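Local coordinates for protein mRNA interferase (Mycobacterium tuberculosis, PDB 6L2A) that probably acts as the toxin of a type II toxin-antitoxin system, a MazF-family endonuclease that cleaves RNA, at residues V53-N58 against T74-D79; C80-E85 against A108-A113. The protein carries 6 engineered substitutions. All blocks are in the same frame, centred on the assembly; numbering follows the deposited sequence.

Interaction 1 (V53-N58 against T74-D79); sequences VPVTSN and TGLQVD
Val55 CG1 meets Leu76 CD1 at 4.0 Å, methyl against methyl, where the end of strand 49-56 runs beside the loop that leads from helix 71-74 into strand 80-83. With CG1 anti to the backbone N (chi1 166°), the valine reaches the loop through this one branch. Farther out, the Ser57 CB methylene rests on Val78 CG2 at 3.9 Å, so the serine joins in by its carbon and not by its hydroxyl. Beside this pair one water donates to two backbone carbonyls, its oxygen 2.8 Å from Ser57 O and 2.8 Å from Asp79 O. Within the loop an ST turn forms: Leu76 N gives its hydrogen to Thr74 OG1 at 3.2 Å, across Gly75, the first residue after the helix to leave helical angles, with positive phi. Asp79 turns its carboxylate away, and OD1 accepts from Ala71 N. Ile11 of strand 10-14 touches Leu76, and Leu69 touches Val55. With no direct hydrogen bond between the segments, the loop is held to the strand end by two small apolar touches and a shared water, a surface contact in which solvent probably contributes to the join.

Interaction 2 (C80-E85 against A108-A113); sequences CKAQAE and AQLDEA
Apolar contact joins Ala82 and Ala84, near the end of strand 80-83 and just beyond it, to Leu110 and Ala113 on helix 104-117. Leu110 supplies a single branch: CD1 lies 4.2 Å from Ala82 CB and 4.4 Å from Ala84 CB, so one methyl spans both alanines. The leucine's CB does not point at the strand, but CG, anti to the backbone N (chi1 -172°), carries that methyl nearer. Ala84 also meets the next helical turn, its CB 4.3 Å from Ala113 CB and 4.1 Å from Ala113 O. Alanines on both sides let the backbones come near, with Ala84 CA and Ala113 CA 6.4 Å apart. This is the C-terminal helix of the MazF-like, SH3-clan fold packing on its curled antiparallel sheet; Leu110 also touches Val33, and Val67 of strand 66-69 touches Ala113. The polar side chains take no part in the contact. Gln83, whose CB points away from the helix, gives a weak hydrogen bond from NE2 to Glu85 OE2 at 3.3 Å, bent to 133° at the hydrogen, while Gln66 NE2 also donates to that oxygen. On the helix, Asp111 OD1 forms a salt bridge with Arg8 NH2, and Asp111 packs on Leu120 of the second subunit, whose Ser89 OG is hydrogen-bonded to Glu85 O.

In the fold
Strands 49-56 and 80-83, adjacent and antiparallel, connect the two contacts, whose centres lie about 12 Å apart. Probable backbone hydrogen bonds cross between them, from Gln83 N to Pro54 O and from Lys81 N to Thr56 O, each 2.9 Å. Residues 74-79 lead directly into 80-85, the loop of interaction 1 into the strand of interaction 2. Only one of five touching residues in interaction 1 is buried, against all four in interaction 2. A water bridges two carbonyls in the first; in the second the touching side chains are all apolar, and a helix packs on the strand and the turn after it. The second subunit reaches Glu85 and Asp111, which are not among the touching residues of interaction 2, and does not touch the segments of interaction 1.

Interaction 1 (V53-N58 against T74-D79)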
loop_
_atom_site.group_PDB
_atom_site.type_symbol
_atom_site.label_atom_id
_atom_site.label_comp_id
_atom_site.label_asym_id
_atom_site.label_seq_id
_atom_site.Cartn_x
_atom_site.Cartn_y
_atom_site.Cartn_z
ATOM N N VAL A 53 1.301 5.323 5.331
ATOM C CA VAL A 53 -0.108 5.693 5.234
ATOM C C VAL A 53 -0.228 7.193 5.487
ATOM O O VAL A 53 0.060 7.655 6.601
ATOM C CB VAL A 53 -0.959 4.879 6.220
ATOM C CG1 VAL A 53 -2.336 5.484 6.360
ATOM C CG2 VAL A 53 -1.057 3.434 5.754
ATOM N N PRO A 54 -0.629 7.984 4.494
ATOM C CA PRO A 54 -0.691 9.436 4.685
ATOM C C PRO A 54 -1.732 9.835 5.715
ATOM O O PRO A 54 -2.723 9.139 5.944
ATOM C CB PRO A 54 -1.062 9.966 3.293
ATOM C CG PRO A 54 -0.680 8.874 2.353
ATOM C CD PRO A 54 -0.907 7.598 3.103
ATOM N N VAL A 55 -1.493 10.988 6.330
ATOM C CA VAL A 55 -2.306 11.505 7.419
ATOM C C VAL A 55 -2.795 12.895 7.036
ATOM O O VAL A 55 -2.045 13.684 6.453
ATOM C CB VAL A 55 -1.492 11.527 8.731
ATOM C CG1 VAL A 55 -2.173 12.355 9.775
ATOM C CG2 VAL A 55 -1.286 10.110 9.241
ATOM N N THR A 56 -4.061 13.187 7.345
ATOM C CA THR A 56 -4.665 14.475 7.028
ATOM C C THR A 56 -5.381 15.033 8.250
ATOM O O THR A 56 -5.834 14.287 9.121
ATOM C CB THR A 56 -5.659 14.370 5.861
ATOM O OG1 THR A 56 -6.304 15.636 5.665
ATOM C CG2 THR A 56 -6.715 13.316 6.153
ATOM N N SER A 57 -5.487 16.360 8.298
ATOM C CA SER A 57 -6.111 17.058 9.414
ATOM C C SER A 57 -7.608 17.271 9.228
ATOM O O SER A 57 -8.258 17.807 10.131
ATOM C CB SER A 57 -5.427 18.411 9.639
ATOM O OG SER A 57 -5.390 19.172 8.445
ATOM N N ASN A 58 -8.173 16.877 8.090
ATOM C CA ASN A 58 -9.612 16.971 7.871
ATOM C C ASN A 58 -10.261 15.698 8.400
ATOM O O ASN A 58 -10.137 14.631 7.789
ATOM C CB ASN A 58 -9.932 17.172 6.392
ATOM C CG ASN A 58 -11.414 17.386 6.146
ATOM O OD1 ASN A 58 -12.102 18.017 6.950
ATOM N ND2 ASN A 58 -11.917 16.849 5.040
ATOM N N THR A 74 0.568 11.926 19.073
ATOM C CA THR A 74 1.197 11.756 17.769
ATOM C C THR A 74 2.322 12.743 17.489
ATOM O O THR A 74 3.106 12.520 16.559
ATOM C CB THR A 74 0.141 11.894 16.671
ATOM O OG1 THR A 74 -0.528 13.152 16.817
ATOM C CG2 THR A 74 -0.874 10.772 16.773
ATOM N N GLY A 75 2.434 13.826 18.250
ATOM C CA GLY A 75 3.323 14.897 17.853
ATOM C C GLY A 75 2.746 15.817 16.802
ATOM O O GLY A 75 3.353 16.856 16.503
ATOM N N LEU A 76 1.619 15.443 16.205
ATOM C CA LEU A 76 0.793 16.348 15.428
ATOM C C LEU A 76 0.042 17.238 16.402
ATOM O O LEU A 76 -0.302 16.817 17.508
ATOM C CB LEU A 76 -0.196 15.564 14.564
ATOM C CG LEU A 76 0.467 14.464 13.727
ATOM C CD1 LEU A 76 -0.559 13.440 13.251
ATOM C CD2 LEU A 76 1.273 15.030 12.561
ATOM N N GLN A 77 -0.215 18.479 15.983
ATOM C CA GLN A 77 -0.858 19.471 16.840
ATOM C C GLN A 77 -2.382 19.429 16.799
ATOM O O GLN A 77 -3.023 20.002 17.688
ATOM C CB GLN A 77 -0.378 20.879 16.464
ATOM N N VAL A 78 -2.974 18.781 15.796
ATOM C CA VAL A 78 -4.420 18.639 15.674
ATOM C C VAL A 78 -4.750 17.162 15.562
ATOM O O VAL A 78 -3.908 16.353 15.160
ATOM C CB VAL A 78 -4.980 19.394 14.448
ATOM C CG1 VAL A 78 -5.085 20.862 14.738
ATOM C CG2 VAL A 78 -4.094 19.150 13.235
ATOM N N ASP A 79 -5.986 16.807 15.915
ATOM C CA ASP A 79 -6.467 15.470 15.602
ATOM C C ASP A 79 -6.419 15.262 14.097
ATOM O O ASP A 79 -6.759 16.155 13.316
ATOM C CB ASP A 79 -7.889 15.258 16.122
ATOM C CG ASP A 79 -7.948 15.152 17.633
ATOM O OD1 ASP A 79 -6.876 15.035 18.260
ATOM O OD2 ASP A 79 -9.065 15.184 18.192
HETATM O O HOH W 1 -8.423 18.317 12.922
#

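Interaction 2 (C80-E85 against A108-A113)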
loop_
_atom_site.group_PDB
_atom_site.type_symbol
_atom_site.label_atom_id
_atom_site.label_comp_id
_atom_site.label_asym_id
_atom_site.label_seq_id
_atom_site.Cartn_x
_atom_site.Cartn_y
_atom_site.Cartn_z
ATOM N N CYS A 80 -5.968 14.083 13.691
ATOM C CA CYS A 80 -5.797 13.770 12.285
ATOM C C CYS A 80 -6.326 12.368 12.041
ATOM O O CYS A 80 -6.667 11.640 12.976
ATOM C CB CYS A 80 -4.328 13.881 11.868
ATOM S SG CYS A 80 -3.644 15.554 11.850
ATOM N N LYS A 81 -6.400 11.983 10.774
ATOM C CA LYS A 81 -6.787 10.623 10.441
ATOM C C LYS A 81 -5.787 10.035 9.458
ATOM O O LYS A 81 -5.369 10.698 8.505
ATOM C CB LYS A 81 -8.216 10.552 9.870
ATOM C CG LYS A 81 -8.452 11.314 8.584
ATOM C CD LYS A 81 -9.859 11.051 8.066
ATOM C CE LYS A 81 -10.060 11.634 6.679
ATOM N NZ LYS A 81 -11.482 11.547 6.246
ATOM N N ALA A 82 -5.377 8.799 9.729
ATOM C CA ALA A 82 -4.576 8.039 8.785
ATOM C C ALA A 82 -5.493 7.482 7.707
ATOM O O ALA A 82 -6.558 6.941 8.011
ATOM C CB ALA A 82 -3.835 6.907 9.495
ATOM N N GLN A 83 -5.086 7.626 6.452
ATOM C CA GLN A 83 -5.900 7.232 5.304
ATOM C C GLN A 83 -5.276 5.985 4.684
ATOM O O GLN A 83 -4.403 6.078 3.819
ATOM C CB GLN A 83 -5.989 8.368 4.293
ATOM C CG GLN A 83 -6.492 9.680 4.863
ATOM C CD GLN A 83 -6.554 10.772 3.813
ATOM O OE1 GLN A 83 -5.639 11.586 3.693
ATOM N NE2 GLN A 83 -7.634 10.790 3.042
ATOM N N ALA A 84 -5.735 4.810 5.127
ATOM C CA ALA A 84 -5.186 3.562 4.611
ATOM C C ALA A 84 -5.465 3.374 3.127
ATOM O O ALA A 84 -4.714 2.656 2.456
ATOM C CB ALA A 84 -5.737 2.370 5.395
ATOM N N GLU A 85 -6.519 4.000 2.597
ATOM C CA GLU A 85 -6.788 3.912 1.167
ATOM C C GLU A 85 -5.788 4.705 0.335
ATOM O O GLU A 85 -5.783 4.567 -0.892
ATOM C CB GLU A 85 -8.217 4.384 0.864
ATOM C CG GLU A 85 -8.409 5.900 0.753
ATOM C CD GLU A 85 -8.481 6.613 2.097
ATOM O OE1 GLU A 85 -8.194 5.989 3.139
ATOM O OE2 GLU A 85 -8.838 7.811 2.107
ATOM N N ALA A 108 -3.132 -0.849 16.185
ATOM C CA ALA A 108 -4.030 -1.988 16.025
ATOM C C ALA A 108 -5.257 -1.605 15.207
ATOM O O ALA A 108 -5.723 -2.384 14.367
ATOM C CB ALA A 108 -4.441 -2.534 17.394
ATOM N N GLN A 109 -5.795 -0.405 15.440
ATOM C CA GLN A 109 -6.880 0.092 14.602
ATOM C C GLN A 109 -6.429 0.245 13.154
ATOM O O GLN A 109 -7.173 -0.091 12.226
ATOM C CB GLN A 109 -7.397 1.424 15.141
ATOM C CG GLN A 109 -8.382 1.299 16.292
ATOM C CD GLN A 109 -8.945 2.642 16.710
ATOM O OE1 GLN A 109 -10.157 2.862 16.666
ATOM N NE2 GLN A 109 -8.066 3.550 17.118
ATOM N N LEU A 110 -5.213 0.753 12.943
ATOM C CA LEU A 110 -4.702 0.888 11.584
ATOM C C LEU A 110 -4.495 -0.470 10.928
ATOM O O LEU A 110 -4.694 -0.604 9.716
ATOM C CB LEU A 110 -3.399 1.689 11.588
ATOM C CG LEU A 110 -2.815 2.080 10.231
ATOM C CD1 LEU A 110 -3.883 2.692 9.326
ATOM C CD2 LEU A 110 -1.671 3.057 10.439
ATOM N N ASP A 111 -4.105 -1.487 11.703
ATOM C CA ASP A 111 -4.034 -2.838 11.155
ATOM C C ASP A 111 -5.386 -3.278 10.608
ATOM O O ASP A 111 -5.465 -3.854 9.516
ATOM C CB ASP A 111 -3.554 -3.829 12.217
ATOM C CG ASP A 111 -2.120 -3.587 12.646
ATOM O OD1 ASP A 111 -1.397 -2.836 11.955
ATOM O OD2 ASP A 111 -1.711 -4.166 13.674
ATOM N N GLU A 112 -6.463 -3.012 11.352
ATOM C CA GLU A 112 -7.792 -3.406 10.897
ATOM C C GLU A 112 -8.221 -2.603 9.677
ATOM O O GLU A 112 -8.846 -3.146 8.758
ATOM C CB GLU A 112 -8.802 -3.248 12.032
ATOM C CG GLU A 112 -8.633 -4.264 13.145
ATOM C CD GLU A 112 -8.867 -5.682 12.667
ATOM O OE1 GLU A 112 -9.932 -5.940 12.068
ATOM O OE2 GLU A 112 -7.985 -6.538 12.887
ATOM N N ALA A 113 -7.897 -1.307 9.648
ATOM C CA ALA A 113 -8.236 -0.485 8.490
ATOM C C ALA A 113 -7.480 -0.945 7.250
ATOM O O ALA A 113 -8.027 -0.938 6.140
ATOM C CB ALA A 113 -7.942 0.985 8.785
#